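PDB 6HOX: binding domain (Hc) of Paraclostridial Mosquitocidal Protein 1 from Paraclostridium bifermentans, which probably mediates nerve-cell targeting by a botulinum-like neurotoxin that specifically attacks Anopheles mosquitoes, as its receptor-binding region. Local coordinates for residues L25-G30 with T44-K49; S72-K77 with P204-L209; Q268-G273 with P288-M293; N332-V337 with N367-L372; L347-Y352 with I387-R392. All coordinates share one frame; numbering follows the deposited sequence.

Contact 1. Residues L25-G30 with T44-K49; sequences LVFSLG and TNLEVK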
# COMPACT_ATOMS: atom_id res chain seq x y z
N LEU A 25 21.74 -3.67 -11.58
CA LEU A 25 20.89 -4.68 -10.95
C LEU A 25 21.56 -6.06 -11.06
O LEU A 25 21.77 -6.53 -12.16
CB LEU A 25 19.54 -4.69 -11.65
CG LEU A 25 18.53 -5.68 -11.08
CD1 LEU A 25 17.97 -5.16 -9.76
CD2 LEU A 25 17.40 -5.94 -12.07
N VAL A 26 21.84 -6.71 -9.93
CA VAL A 26 22.53 -8.00 -9.98
C VAL A 26 21.59 -9.14 -9.55
O VAL A 26 21.90 -10.29 -9.76
CB VAL A 26 23.83 -7.99 -9.16
CG1 VAL A 26 24.81 -6.95 -9.69
CG2 VAL A 26 23.60 -7.81 -7.67
N PHE A 27 20.43 -8.79 -8.98
CA PHE A 27 19.48 -9.78 -8.48
C PHE A 27 18.10 -9.13 -8.37
O PHE A 27 18.00 -8.04 -7.85
CB PHE A 27 19.92 -10.30 -7.11
CG PHE A 27 19.00 -11.33 -6.52
CD1 PHE A 27 19.02 -12.64 -6.97
CD2 PHE A 27 18.10 -11.00 -5.51
CE1 PHE A 27 18.17 -13.59 -6.43
CE2 PHE A 27 17.26 -11.95 -4.95
CZ PHE A 27 17.28 -13.24 -5.42
N SER A 28 17.06 -9.83 -8.81
CA SER A 28 15.70 -9.34 -8.68
C SER A 28 14.74 -10.51 -8.50
O SER A 28 14.46 -11.25 -9.44
CB SER A 28 15.30 -8.49 -9.85
OG SER A 28 13.97 -8.06 -9.72
N LEU A 29 14.18 -10.63 -7.29
CA LEU A 29 13.35 -11.77 -6.95
C LEU A 29 11.89 -11.40 -7.21
O LEU A 29 11.38 -10.42 -6.64
CB LEU A 29 13.56 -12.12 -5.47
CG LEU A 29 12.72 -13.26 -4.93
CD1 LEU A 29 13.14 -14.59 -5.54
CD2 LEU A 29 12.82 -13.32 -3.42
N GLY A 30 11.23 -12.22 -8.03
CA GLY A 30 9.83 -12.01 -8.35
C GLY A 30 9.22 -13.24 -8.98
O GLY A 30 9.82 -14.34 -8.95
N THR A 44 20.37 -16.30 -11.29
CA THR A 44 20.86 -16.69 -9.97
C THR A 44 20.13 -17.94 -9.50
O THR A 44 18.92 -18.02 -9.65
CB THR A 44 20.61 -15.62 -8.90
OG1 THR A 44 21.05 -14.36 -9.41
CG2 THR A 44 21.30 -15.93 -7.60
N ASN A 45 20.86 -18.87 -8.87
CA ASN A 45 20.28 -20.13 -8.44
C ASN A 45 19.49 -19.93 -7.13
O ASN A 45 20.04 -19.50 -6.13
CB ASN A 45 21.34 -21.20 -8.25
CG ASN A 45 20.71 -22.56 -8.04
OD1 ASN A 45 20.94 -23.19 -7.00
ND2 ASN A 45 19.90 -23.00 -8.98
N LEU A 46 18.20 -20.27 -7.17
CA LEU A 46 17.29 -20.19 -6.03
C LEU A 46 16.83 -21.59 -5.66
O LEU A 46 16.57 -22.41 -6.54
CB LEU A 46 16.00 -19.41 -6.37
CG LEU A 46 16.12 -18.20 -7.28
CD1 LEU A 46 14.74 -17.73 -7.67
CD2 LEU A 46 16.87 -17.08 -6.59
N GLU A 47 16.58 -21.80 -4.38
CA GLU A 47 15.85 -22.95 -3.92
C GLU A 47 14.57 -22.44 -3.24
O GLU A 47 14.60 -21.88 -2.16
CB GLU A 47 16.72 -23.79 -2.99
CG GLU A 47 16.11 -25.16 -2.67
CD GLU A 47 16.79 -25.89 -1.53
OE1 GLU A 47 17.96 -26.30 -1.73
OE2 GLU A 47 16.18 -26.01 -0.42
N VAL A 48 13.44 -22.64 -3.92
CA VAL A 48 12.14 -22.26 -3.43
C VAL A 48 11.47 -23.50 -2.86
O VAL A 48 11.16 -24.43 -3.60
CB VAL A 48 11.28 -21.64 -4.54
CG1 VAL A 48 9.90 -21.24 -4.01
CG2 VAL A 48 11.96 -20.47 -5.21
N LYS A 49 11.23 -23.49 -1.55
CA LYS A 49 10.65 -24.66 -0.90
C LYS A 49 9.13 -24.67 -1.11
O LYS A 49 8.53 -23.66 -1.49
CB LYS A 49 11.08 -24.69 0.57
CG LYS A 49 12.58 -24.86 0.78
CD LYS A 49 12.91 -25.27 2.20
CE LYS A 49 12.59 -26.72 2.51
NZ LYS A 49 13.42 -27.65 1.71

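Contact 2. Residues S72-K77 with P204-L209; sequences SIIVQK and PIIFKL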
# COMPACT_ATOMS: atom_id res chain seq x y z
N SER A 72 10.28 -21.03 2.68
CA SER A 72 11.53 -20.31 2.62
C SER A 72 12.10 -20.37 1.20
O SER A 72 11.78 -21.31 0.44
CB SER A 72 12.51 -20.87 3.59
OG SER A 72 12.94 -22.16 3.16
N ILE A 73 12.94 -19.37 0.88
CA ILE A 73 13.74 -19.29 -0.31
C ILE A 73 15.19 -19.07 0.12
O ILE A 73 15.50 -18.18 0.92
CB ILE A 73 13.27 -18.17 -1.25
CG1 ILE A 73 11.77 -18.23 -1.53
CG2 ILE A 73 14.06 -18.16 -2.55
CD1 ILE A 73 11.24 -17.00 -2.23
N ILE A 74 16.08 -19.91 -0.42
CA ILE A 74 17.50 -19.89 -0.16
C ILE A 74 18.23 -19.52 -1.45
O ILE A 74 18.03 -20.14 -2.50
CB ILE A 74 17.95 -21.26 0.38
CG1 ILE A 74 17.08 -21.66 1.58
CG2 ILE A 74 19.45 -21.28 0.66
CD1 ILE A 74 17.69 -22.66 2.53
N VAL A 75 19.07 -18.50 -1.36
CA VAL A 75 19.83 -18.01 -2.47
C VAL A 75 21.30 -18.11 -2.09
O VAL A 75 21.74 -17.42 -1.17
CB VAL A 75 19.42 -16.56 -2.80
CG1 VAL A 75 20.12 -16.07 -4.06
CG2 VAL A 75 17.91 -16.42 -2.91
N GLN A 76 22.03 -18.98 -2.80
CA GLN A 76 23.48 -19.04 -2.70
C GLN A 76 24.03 -17.76 -3.32
O GLN A 76 23.58 -17.33 -4.38
CB GLN A 76 24.04 -20.27 -3.43
CG GLN A 76 23.62 -21.61 -2.84
CD GLN A 76 23.85 -21.71 -1.35
OE1 GLN A 76 24.94 -21.45 -0.84
NE2 GLN A 76 22.80 -22.09 -0.64
N LYS A 77 24.97 -17.12 -2.64
CA LYS A 77 25.57 -15.90 -3.17
C LYS A 77 26.61 -16.33 -4.22
O LYS A 77 27.03 -17.48 -4.24
CB LYS A 77 26.18 -15.04 -2.05
CG LYS A 77 25.18 -14.58 -1.00
CD LYS A 77 25.71 -13.56 -0.02
CE LYS A 77 26.89 -14.07 0.75
NZ LYS A 77 27.21 -13.20 1.90
N PRO A 204 24.21 -18.43 2.63
CA PRO A 204 23.20 -17.97 1.67
C PRO A 204 22.34 -16.83 2.23
O PRO A 204 22.37 -16.58 3.43
CB PRO A 204 22.40 -19.25 1.39
CG PRO A 204 22.52 -20.04 2.67
CD PRO A 204 23.92 -19.76 3.16
N ILE A 205 21.62 -16.13 1.35
CA ILE A 205 20.51 -15.24 1.75
C ILE A 205 19.25 -16.10 1.93
O ILE A 205 18.88 -16.84 1.02
CB ILE A 205 20.27 -14.14 0.68
CG1 ILE A 205 21.56 -13.39 0.32
CG2 ILE A 205 19.17 -13.19 1.13
CD1 ILE A 205 21.46 -12.57 -0.94
N ILE A 206 18.63 -16.03 3.12
CA ILE A 206 17.46 -16.85 3.45
C ILE A 206 16.26 -15.92 3.58
O ILE A 206 16.27 -15.03 4.45
CB ILE A 206 17.64 -17.66 4.75
CG1 ILE A 206 18.94 -18.45 4.80
CG2 ILE A 206 16.44 -18.57 4.97
CD1 ILE A 206 18.97 -19.60 3.83
N PHE A 207 15.25 -16.14 2.73
CA PHE A 207 13.97 -15.45 2.80
C PHE A 207 13.01 -16.34 3.56
O PHE A 207 12.60 -17.39 3.06
CB PHE A 207 13.44 -15.15 1.40
CG PHE A 207 14.30 -14.25 0.56
CD1 PHE A 207 15.44 -14.73 -0.06
CD2 PHE A 207 13.96 -12.92 0.38
CE1 PHE A 207 16.23 -13.90 -0.83
CE2 PHE A 207 14.78 -12.08 -0.36
CZ PHE A 207 15.91 -12.57 -0.97
N LYS A 208 12.67 -15.94 4.79
CA LYS A 208 11.92 -16.79 5.71
C LYS A 208 11.60 -16.01 6.99
O LYS A 208 12.49 -15.34 7.53
CB LYS A 208 12.75 -18.00 6.13
CG LYS A 208 12.01 -19.05 6.93
CD LYS A 208 12.91 -20.17 7.39
CE LYS A 208 12.14 -21.33 7.99
NZ LYS A 208 11.45 -20.94 9.24
N LEU A 209 10.35 -16.16 7.46
CA LEU A 209 9.96 -15.72 8.80
C LEU A 209 10.64 -16.64 9.82
O LEU A 209 10.36 -17.83 9.83
CB LEU A 209 8.44 -15.78 8.95
CG LEU A 209 7.66 -14.64 8.31
CD1 LEU A 209 6.19 -14.99 8.17
CD2 LEU A 209 7.83 -13.36 9.13

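Contact 3. Residues Q268-G273 with P288-M293; sequences QAILGG and PYISRM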
# COMPACT_ATOMS: atom_id res chain seq x y z
N GLN A 268 -11.04 10.08 2.54
CA GLN A 268 -9.75 10.14 3.21
C GLN A 268 -9.87 10.89 4.54
O GLN A 268 -9.14 10.60 5.47
CB GLN A 268 -8.69 10.76 2.31
CG GLN A 268 -7.31 10.82 2.95
CD GLN A 268 -6.31 11.38 1.99
OE1 GLN A 268 -6.35 12.56 1.64
NE2 GLN A 268 -5.45 10.51 1.47
N ALA A 269 -10.81 11.84 4.64
CA ALA A 269 -10.92 12.68 5.82
C ALA A 269 -11.49 11.90 7.01
O ALA A 269 -11.26 12.30 8.12
CB ALA A 269 -11.74 13.92 5.51
N ILE A 270 -12.20 10.79 6.78
CA ILE A 270 -12.80 9.98 7.85
C ILE A 270 -12.62 8.51 7.50
O ILE A 270 -13.54 7.88 6.97
CB ILE A 270 -14.30 10.29 8.06
CG1 ILE A 270 -14.54 11.79 8.25
CG2 ILE A 270 -14.88 9.50 9.21
CD1 ILE A 270 -14.86 12.49 6.96
N LEU A 271 -11.45 7.97 7.81
CA LEU A 271 -11.08 6.63 7.37
C LEU A 271 -12.02 5.57 7.95
O LEU A 271 -12.39 4.64 7.25
CB LEU A 271 -9.63 6.36 7.78
CG LEU A 271 -8.60 7.18 7.02
CD1 LEU A 271 -7.23 7.04 7.66
CD2 LEU A 271 -8.57 6.77 5.56
N GLY A 272 -12.42 5.75 9.21
CA GLY A 272 -13.30 4.83 9.93
C GLY A 272 -14.79 5.14 9.77
O GLY A 272 -15.64 4.48 10.41
N GLY A 273 -15.12 6.11 8.91
CA GLY A 273 -16.53 6.49 8.66
C GLY A 273 -17.16 5.60 7.60
O GLY A 273 -16.73 5.60 6.46
N PRO A 288 -26.67 9.01 -0.12
CA PRO A 288 -25.52 8.39 0.54
C PRO A 288 -24.88 9.43 1.47
O PRO A 288 -24.91 10.62 1.18
CB PRO A 288 -24.63 7.99 -0.65
CG PRO A 288 -24.91 9.07 -1.67
CD PRO A 288 -26.38 9.41 -1.50
N TYR A 289 -24.30 8.97 2.58
CA TYR A 289 -23.56 9.85 3.48
C TYR A 289 -22.43 9.05 4.16
O TYR A 289 -22.48 7.82 4.21
CB TYR A 289 -24.52 10.50 4.48
CG TYR A 289 -25.13 9.55 5.49
CD1 TYR A 289 -26.22 8.76 5.16
CD2 TYR A 289 -24.60 9.42 6.76
CE1 TYR A 289 -26.78 7.88 6.07
CE2 TYR A 289 -25.15 8.54 7.69
CZ TYR A 289 -26.24 7.76 7.33
OH TYR A 289 -26.78 6.89 8.24
N ILE A 290 -21.40 9.76 4.63
CA ILE A 290 -20.38 9.13 5.48
C ILE A 290 -20.82 9.31 6.93
O ILE A 290 -21.07 10.42 7.38
CB ILE A 290 -18.97 9.70 5.23
CG1 ILE A 290 -18.56 9.64 3.76
CG2 ILE A 290 -17.94 8.97 6.08
CD1 ILE A 290 -18.24 8.24 3.28
N SER A 291 -20.92 8.20 7.65
CA SER A 291 -21.30 8.20 9.04
C SER A 291 -20.09 8.55 9.90
O SER A 291 -18.97 8.62 9.40
CB SER A 291 -21.89 6.88 9.41
OG SER A 291 -22.61 6.98 10.63
N ARG A 292 -20.32 8.72 11.20
CA ARG A 292 -19.24 9.07 12.13
C ARG A 292 -18.19 7.95 12.14
O ARG A 292 -18.48 6.78 11.89
CB ARG A 292 -19.80 9.38 13.53
CG ARG A 292 -20.60 8.26 14.17
CD ARG A 292 -20.98 8.55 15.62
NE ARG A 292 -22.17 9.40 15.78
CZ ARG A 292 -22.17 10.62 16.32
NH1 ARG A 292 -21.04 11.19 16.70
NH2 ARG A 292 -23.31 11.27 16.50
N MET A 293 -16.95 8.35 12.43
CA MET A 293 -15.77 7.48 12.50
C MET A 293 -16.04 6.35 13.51
O MET A 293 -16.41 6.60 14.64
CB MET A 293 -14.57 8.32 12.96
CG MET A 293 -13.27 7.53 13.13
SD MET A 293 -12.13 7.74 11.74
CE MET A 293 -11.70 9.48 11.92

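Contact 4. Residues N332-V337 with N367-L372; sequences NDVADV and NGDLKL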
# COMPACT_ATOMS: atom_id res chain seq x y z
N ASN A 332 -8.98 8.83 -15.74
CA ASN A 332 -9.86 9.53 -16.66
C ASN A 332 -10.95 8.64 -17.27
O ASN A 332 -11.68 9.09 -18.15
CB ASN A 332 -9.13 10.27 -17.78
CG ASN A 332 -8.16 11.31 -17.26
OD1 ASN A 332 -7.12 11.53 -17.88
ND2 ASN A 332 -8.48 11.94 -16.14
N ASP A 333 -11.12 7.42 -16.77
CA ASP A 333 -12.21 6.55 -17.23
C ASP A 333 -13.54 7.11 -16.74
O ASP A 333 -13.63 7.58 -15.62
CB ASP A 333 -12.08 5.12 -16.72
CG ASP A 333 -11.05 4.28 -17.45
OD1 ASP A 333 -10.48 4.77 -18.45
OD2 ASP A 333 -10.83 3.12 -17.00
N VAL A 334 -14.57 7.04 -17.60
CA VAL A 334 -15.91 7.38 -17.24
C VAL A 334 -16.58 6.10 -16.72
O VAL A 334 -16.53 5.06 -17.36
CB VAL A 334 -16.70 8.01 -18.40
CG1 VAL A 334 -18.19 8.12 -18.07
CG2 VAL A 334 -16.15 9.39 -18.73
N ALA A 335 -17.15 6.19 -15.53
CA ALA A 335 -17.63 4.99 -14.86
C ALA A 335 -18.71 5.38 -13.84
O ALA A 335 -18.79 6.53 -13.40
CB ALA A 335 -16.46 4.27 -14.22
N ASP A 336 -19.56 4.42 -13.51
CA ASP A 336 -20.56 4.64 -12.50
C ASP A 336 -20.16 3.88 -11.25
O ASP A 336 -19.47 2.87 -11.32
CB ASP A 336 -21.94 4.24 -13.01
CG ASP A 336 -22.44 5.24 -14.03
OD1 ASP A 336 -22.39 6.48 -13.74
OD2 ASP A 336 -22.82 4.80 -15.11
N VAL A 337 -20.59 4.42 -10.11
CA VAL A 337 -20.47 3.75 -8.83
C VAL A 337 -21.85 3.20 -8.46
O VAL A 337 -22.76 3.98 -8.12
CB VAL A 337 -19.92 4.71 -7.76
CG1 VAL A 337 -19.75 4.02 -6.42
CG2 VAL A 337 -18.61 5.36 -8.21
N ASN A 367 -27.60 10.72 -14.41
CA ASN A 367 -27.78 12.14 -14.59
C ASN A 367 -26.41 12.84 -14.55
O ASN A 367 -26.00 13.35 -13.51
CB ASN A 367 -28.71 12.74 -13.53
CG ASN A 367 -28.91 14.22 -13.72
OD1 ASN A 367 -28.73 14.72 -14.83
ND2 ASN A 367 -29.28 14.93 -12.67
N GLY A 368 -25.73 12.86 -15.69
CA GLY A 368 -24.38 13.37 -15.81
C GLY A 368 -23.40 12.22 -15.88
O GLY A 368 -23.82 11.06 -16.00
N ASP A 369 -22.10 12.54 -15.81
CA ASP A 369 -21.03 11.56 -15.91
C ASP A 369 -20.11 11.71 -14.69
O ASP A 369 -19.94 12.80 -14.18
CB ASP A 369 -20.25 11.72 -17.21
CG ASP A 369 -21.11 11.55 -18.45
OD1 ASP A 369 -21.73 12.55 -18.87
OD2 ASP A 369 -21.19 10.42 -18.96
N LEU A 370 -19.61 10.56 -14.23
CA LEU A 370 -18.54 10.45 -13.25
C LEU A 370 -17.28 10.03 -13.99
O LEU A 370 -17.32 9.14 -14.84
CB LEU A 370 -18.89 9.40 -12.20
CG LEU A 370 -19.56 9.92 -10.93
CD1 LEU A 370 -20.77 10.75 -11.29
CD2 LEU A 370 -19.92 8.76 -10.00
N LYS A 371 -16.17 10.67 -13.62
CA LYS A 371 -14.86 10.33 -14.10
C LYS A 371 -13.95 10.12 -12.89
O LYS A 371 -13.90 10.95 -11.99
CB LYS A 371 -14.35 11.46 -15.01
CG LYS A 371 -13.17 11.08 -15.90
CD LYS A 371 -12.75 12.21 -16.81
CE LYS A 371 -13.63 12.30 -18.04
NZ LYS A 371 -12.81 12.45 -19.27
N LEU A 372 -13.26 8.97 -12.86
CA LEU A 372 -12.26 8.73 -11.84
C LEU A 372 -10.92 9.24 -12.37
O LEU A 372 -10.44 8.82 -13.44
CB LEU A 372 -12.22 7.23 -11.49
CG LEU A 372 -13.24 6.78 -10.45
CD1 LEU A 372 -14.66 6.91 -10.97
CD2 LEU A 372 -13.01 5.34 -10.00
O HOH W 1 -20.43 8.06 -15.19

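Contact 5. Residues L347-Y352 with I387-R392; sequences LTLPMY and IFEMYR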
# COMPACT_ATOMS: atom_id res chain seq x y z
N LEU A 347 -24.56 6.31 -8.06
CA LEU A 347 -24.28 7.60 -7.48
C LEU A 347 -24.47 8.64 -8.57
O LEU A 347 -23.81 8.57 -9.59
CB LEU A 347 -22.84 7.61 -6.95
CG LEU A 347 -22.39 8.88 -6.23
CD1 LEU A 347 -23.13 9.03 -4.92
CD2 LEU A 347 -20.88 8.83 -5.99
N THR A 348 -25.39 9.58 -8.36
CA THR A 348 -25.65 10.61 -9.36
C THR A 348 -26.24 11.85 -8.68
O THR A 348 -26.40 11.88 -7.46
CB THR A 348 -26.52 10.03 -10.49
OG1 THR A 348 -26.49 10.95 -11.59
CG2 THR A 348 -27.94 9.75 -10.06
N LEU A 349 -26.51 12.88 -9.47
CA LEU A 349 -27.22 14.04 -8.99
C LEU A 349 -28.69 13.85 -9.31
O LEU A 349 -29.05 13.17 -10.28
CB LEU A 349 -26.68 15.32 -9.63
CG LEU A 349 -25.34 15.81 -9.09
CD1 LEU A 349 -24.64 16.73 -10.08
CD2 LEU A 349 -25.51 16.50 -7.76
N PRO A 350 -29.59 14.48 -8.53
CA PRO A 350 -31.01 14.49 -8.87
C PRO A 350 -31.25 15.51 -9.99
O PRO A 350 -30.44 16.43 -10.23
CB PRO A 350 -31.65 14.92 -7.54
CG PRO A 350 -30.63 15.86 -6.94
CD PRO A 350 -29.28 15.30 -7.34
N MET A 351 -32.39 15.33 -10.67
CA MET A 351 -32.87 16.21 -11.70
C MET A 351 -32.93 17.64 -11.17
O MET A 351 -33.57 17.89 -10.16
CB MET A 351 -34.27 15.75 -12.12
CG MET A 351 -34.94 16.65 -13.12
SD MET A 351 -36.55 15.97 -13.55
CE MET A 351 -36.04 14.75 -14.76
N TYR A 352 -32.29 18.56 -11.90
CA TYR A 352 -32.06 19.94 -11.46
C TYR A 352 -33.37 20.68 -11.14
O TYR A 352 -33.42 21.53 -10.22
CB TYR A 352 -31.30 20.73 -12.53
CG TYR A 352 -30.94 22.12 -12.09
CD1 TYR A 352 -29.88 22.33 -11.22
CD2 TYR A 352 -31.67 23.22 -12.50
CE1 TYR A 352 -29.54 23.60 -10.79
CE2 TYR A 352 -31.35 24.50 -12.08
CZ TYR A 352 -30.28 24.69 -11.22
OH TYR A 352 -29.95 25.95 -10.81
N ILE A 387 -17.42 15.08 -11.27
CA ILE A 387 -18.82 15.11 -11.66
C ILE A 387 -18.96 16.09 -12.82
O ILE A 387 -18.58 17.26 -12.68
CB ILE A 387 -19.72 15.56 -10.48
CG1 ILE A 387 -19.47 14.78 -9.18
CG2 ILE A 387 -21.19 15.54 -10.89
CD1 ILE A 387 -19.67 13.30 -9.30
N PHE A 388 -19.51 15.61 -13.94
CA PHE A 388 -19.81 16.39 -15.13
C PHE A 388 -21.33 16.46 -15.27
O PHE A 388 -21.95 15.43 -15.51
CB PHE A 388 -19.28 15.75 -16.42
CG PHE A 388 -17.79 15.79 -16.54
CD1 PHE A 388 -17.15 16.88 -17.10
CD2 PHE A 388 -17.01 14.74 -16.06
CE1 PHE A 388 -15.77 16.93 -17.19
CE2 PHE A 388 -15.63 14.80 -16.15
CZ PHE A 388 -15.01 15.89 -16.71
N GLU A 389 -21.89 17.65 -15.08
CA GLU A 389 -23.34 17.82 -15.10
C GLU A 389 -23.63 19.26 -15.52
O GLU A 389 -22.86 20.17 -15.23
CB GLU A 389 -23.94 17.48 -13.73
CG GLU A 389 -25.45 17.28 -13.75
CD GLU A 389 -26.33 18.46 -13.35
OE1 GLU A 389 -25.84 19.45 -12.77
OE2 GLU A 389 -27.55 18.36 -13.60
N MET A 390 -24.76 19.44 -16.19
CA MET A 390 -25.07 20.70 -16.84
C MET A 390 -24.83 21.88 -15.89
O MET A 390 -24.15 22.82 -16.25
CB MET A 390 -26.52 20.72 -17.35
CG MET A 390 -26.67 21.58 -18.58
SD MET A 390 -28.09 21.06 -19.55
CE MET A 390 -27.90 22.14 -20.97
N TYR A 391 -25.35 21.80 -14.67
CA TYR A 391 -25.32 22.95 -13.76
C TYR A 391 -24.39 22.74 -12.56
O TYR A 391 -24.16 23.68 -11.87
CB TYR A 391 -26.72 23.25 -13.24
CG TYR A 391 -27.73 23.43 -14.34
CD1 TYR A 391 -27.69 24.52 -15.19
CD2 TYR A 391 -28.70 22.46 -14.57
CE1 TYR A 391 -28.60 24.67 -16.22
CE2 TYR A 391 -29.62 22.60 -15.59
CZ TYR A 391 -29.57 23.70 -16.42
OH TYR A 391 -30.48 23.80 -17.43
N ARG A 392 -23.91 21.51 -12.32
CA ARG A 392 -23.28 21.20 -11.03
C ARG A 392 -21.98 20.40 -11.23
O ARG A 392 -21.70 19.45 -10.51
CB ARG A 392 -24.28 20.47 -10.13
CG ARG A 392 -25.45 21.33 -9.69
CD ARG A 392 -26.63 20.51 -9.18
NE ARG A 392 -27.27 19.75 -10.24
CZ ARG A 392 -28.39 19.04 -10.07
NH1 ARG A 392 -28.96 18.99 -8.88
NH2 ARG A 392 -28.93 18.39 -11.09
O HOH W 2 -30.78 17.76 -13.95

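Contact 1. Residues L25-G30 with T44-K49
Apolar packing between F27 and L46 carries this contact, with the rim of the phenyl ring rather than its face doing the touching. L46 brings CD2 into the ring plane, 3.7 Å from F27 CE1. The other methyl of L46 meets L29, CD1 to CD1 at 4.1 Å. F27 reaches that far because its ring stands anti to the backbone N (chi1 -180°), which swings the edge out to the facing chain.

T44 adds a mixed polar and apolar contact. Crossing the phenylalanine at about a right angle, it lays CB against the ring edge, while OG1 comes 3.6 Å from F27 CD1. That hydroxyl is held by a hydrogen bond with D38, and V75 touches the threonine, F27 and L46 alike.

No hydrogen bond links the two segments. At V26 and F27, both facing I226, the strand forms a classic beta bulge; F27 and L29 pack against the small sheet that holds strand 46-48, as in the jelly-roll sandwich of the clostridial neurotoxin HCN subdomain.

Contact 2. Residues S72-K77 with P204-L209
Strands 73-75 and 205-207 run antiparallel, their axes 4.8 Å apart and their directions 166° from each other. Two hydrogen-bonded pairs, I73 with F207 and V75 with I205, flank the non-hydrogen-bonded pair of I74 with I206. Each outer pair closes a two-bond ring: F207 N reaches I73 O at 2.7 Å and I73 N returns to F207 O, while V75 N meets I205 O at 2.9 Å and I205 N reaches V75 O. CA-H...O contacts supplement these bonds, among them one from S72 CA to F207 O.

On the face that carries I74 and I206, the isoleucines lie side by side and point the same way, their CD1 atoms 3.6 Å apart. The I206 methyl gets there through a bend at chi2 (-70°), which folds it back over CG1 and CG2 of I74. P204 extends this apolar row, its CB lying 3.7 Å from I74 CG2, with the amide end of Q76 alongside the proline ring.

The other face carries I73, V75, I205 and F207. Here V75 CG2 approaches the edge of the phenyl ring, 3.7 Å from F207 CE1, and the ring meets F224 edge-to-face beyond the pair. With strand 46-48 on the far side of 73-75, the segments make a small three-stranded antiparallel sheet whose buried face packs onto the larger curved sheet of the HCN beta-sandwich.

Contact 3. Residues Q268-G273 with P288-M293
M293 folds back over the turn of I270-G273, and its bent chain sets the character of the contact. CG stands anti to the backbone N, after which chi2 lies at the unusual value of 101° and chi3 at 67°, so the thioether curls toward the backbone instead of stretching away. The sulfur thereby comes to 3.2 Å from G272 N and accepts a weak hydrogen bond, with an N-H...S angle of 145°. G272 CA also lies close to the sulfur, which packs directly against the glycine backbone.

I270 meets the methionine from another direction. The two side chains cross obliquely, with I270 CG2 at 3.9 Å from M293 CB and the thioether methyl also near that branch. I290 arrives from the strand with its own CG2, which sits 3.6 Å from G273 O, and it comes into looser contact with I270 CB. Both isoleucines also touch I398.

At G273 the two backbones draw together: its CA is 3.3 Å from S291 O, an acceptor that this contact buries and for which the model holds no partner. The glycine leaves space for both that carbonyl and the I290 methyl. The segment 268-273 contains a type I beta turn, closed by G273 N bonding to I270 O, and this turn packs against the end of strand 285-291 within the beta-trefoil HCC subdomain.

Contact 4. Residues N332-V337 with N367-L372
N332 opens the exchange of backbone bonds between the segments: its N donates to L372 O at 2.7 Å. L372 answers through its own N, which meets D333 O at 3.1 Å. Further along, A335 N reaches L370 O at 3.0 Å. V334 and K371 form a non-hydrogen-bonded antiparallel pair, and the lysine chain runs past N332 O, its CG 3.4 Å from that oxygen.

Past A335 the chains diverge, and water takes over where strands 333-339 and 369-373 of the beta-trefoil HCC subdomain no longer bond directly. L370 N donates to this water at 2.8 Å, while A335 O and D336 OD1 both lie within its donating reach. Two acidic groups share a counter-charge: R366 forms salt bridges to D336 OD2 and D369 OD2. The carboxylate of D333 instead accepts from the R330 backbone and hydrogen-bonds with the Y259 hydroxyl. The side chains of L370 and V337 cross at about a right angle, L370 CD2 lying 4.1 Å from V337 CG2.

Contact 5. Residues L347-Y352 with I387-R392
Y352 spreads one ring face over the Y391 edge atom CD2, which lies 3.4 Å from Y352 CG; the ring planes meet obliquely at 36°. The neighbouring R392 guanidinium is sandwiched, with Y352 CD1 over the centre of one face and L349 CB over the opposite one. The guanidinium and tyrosine planes are 86° apart, so the edge of the Y352 ring points onto the guanidinium face.

R392 also bonds across the contact: NH2 donates to P350 O at 2.6 Å, with NH1 adding a weak bond. Within its own segment it grips E389 side-on, NE to OE1 and NH2 to OE2, each 2.9 Å. Y391 N reaches E389 OE1 from the carboxylate face opposite R392 NE, helping to fix its rotation. L349 CD1 packs 3.7 Å from I387 CG2.

These residues join loops leaving strands 345-348 and 384-388. Strand 369-373 borders the latter, and R392 NH1 reaches past the pair to E357 O in the loop before strand 361-363.

How the contacts relate
From the N terminus, contact 1 closes a short loop, whereas contact 2 spans well over a hundred residues to bring 204-209 beside 72-77. The two meet where strand 46-48 pairs with 73-75, tying the small three-stranded sheet to the larger sheet of the HCN sandwich. In the HCC trefoil, contact 3 closes another short loop before contacts 4 and 5 begin. Those two cross along the chain, their segments alternating, and are joined through strand pairs 333-339 with 345-348 and 369-373 with 384-388. P288 of contact 3 packs on L347 of contact 5. Contacts 1 and 5 have centres about 53 Å apart.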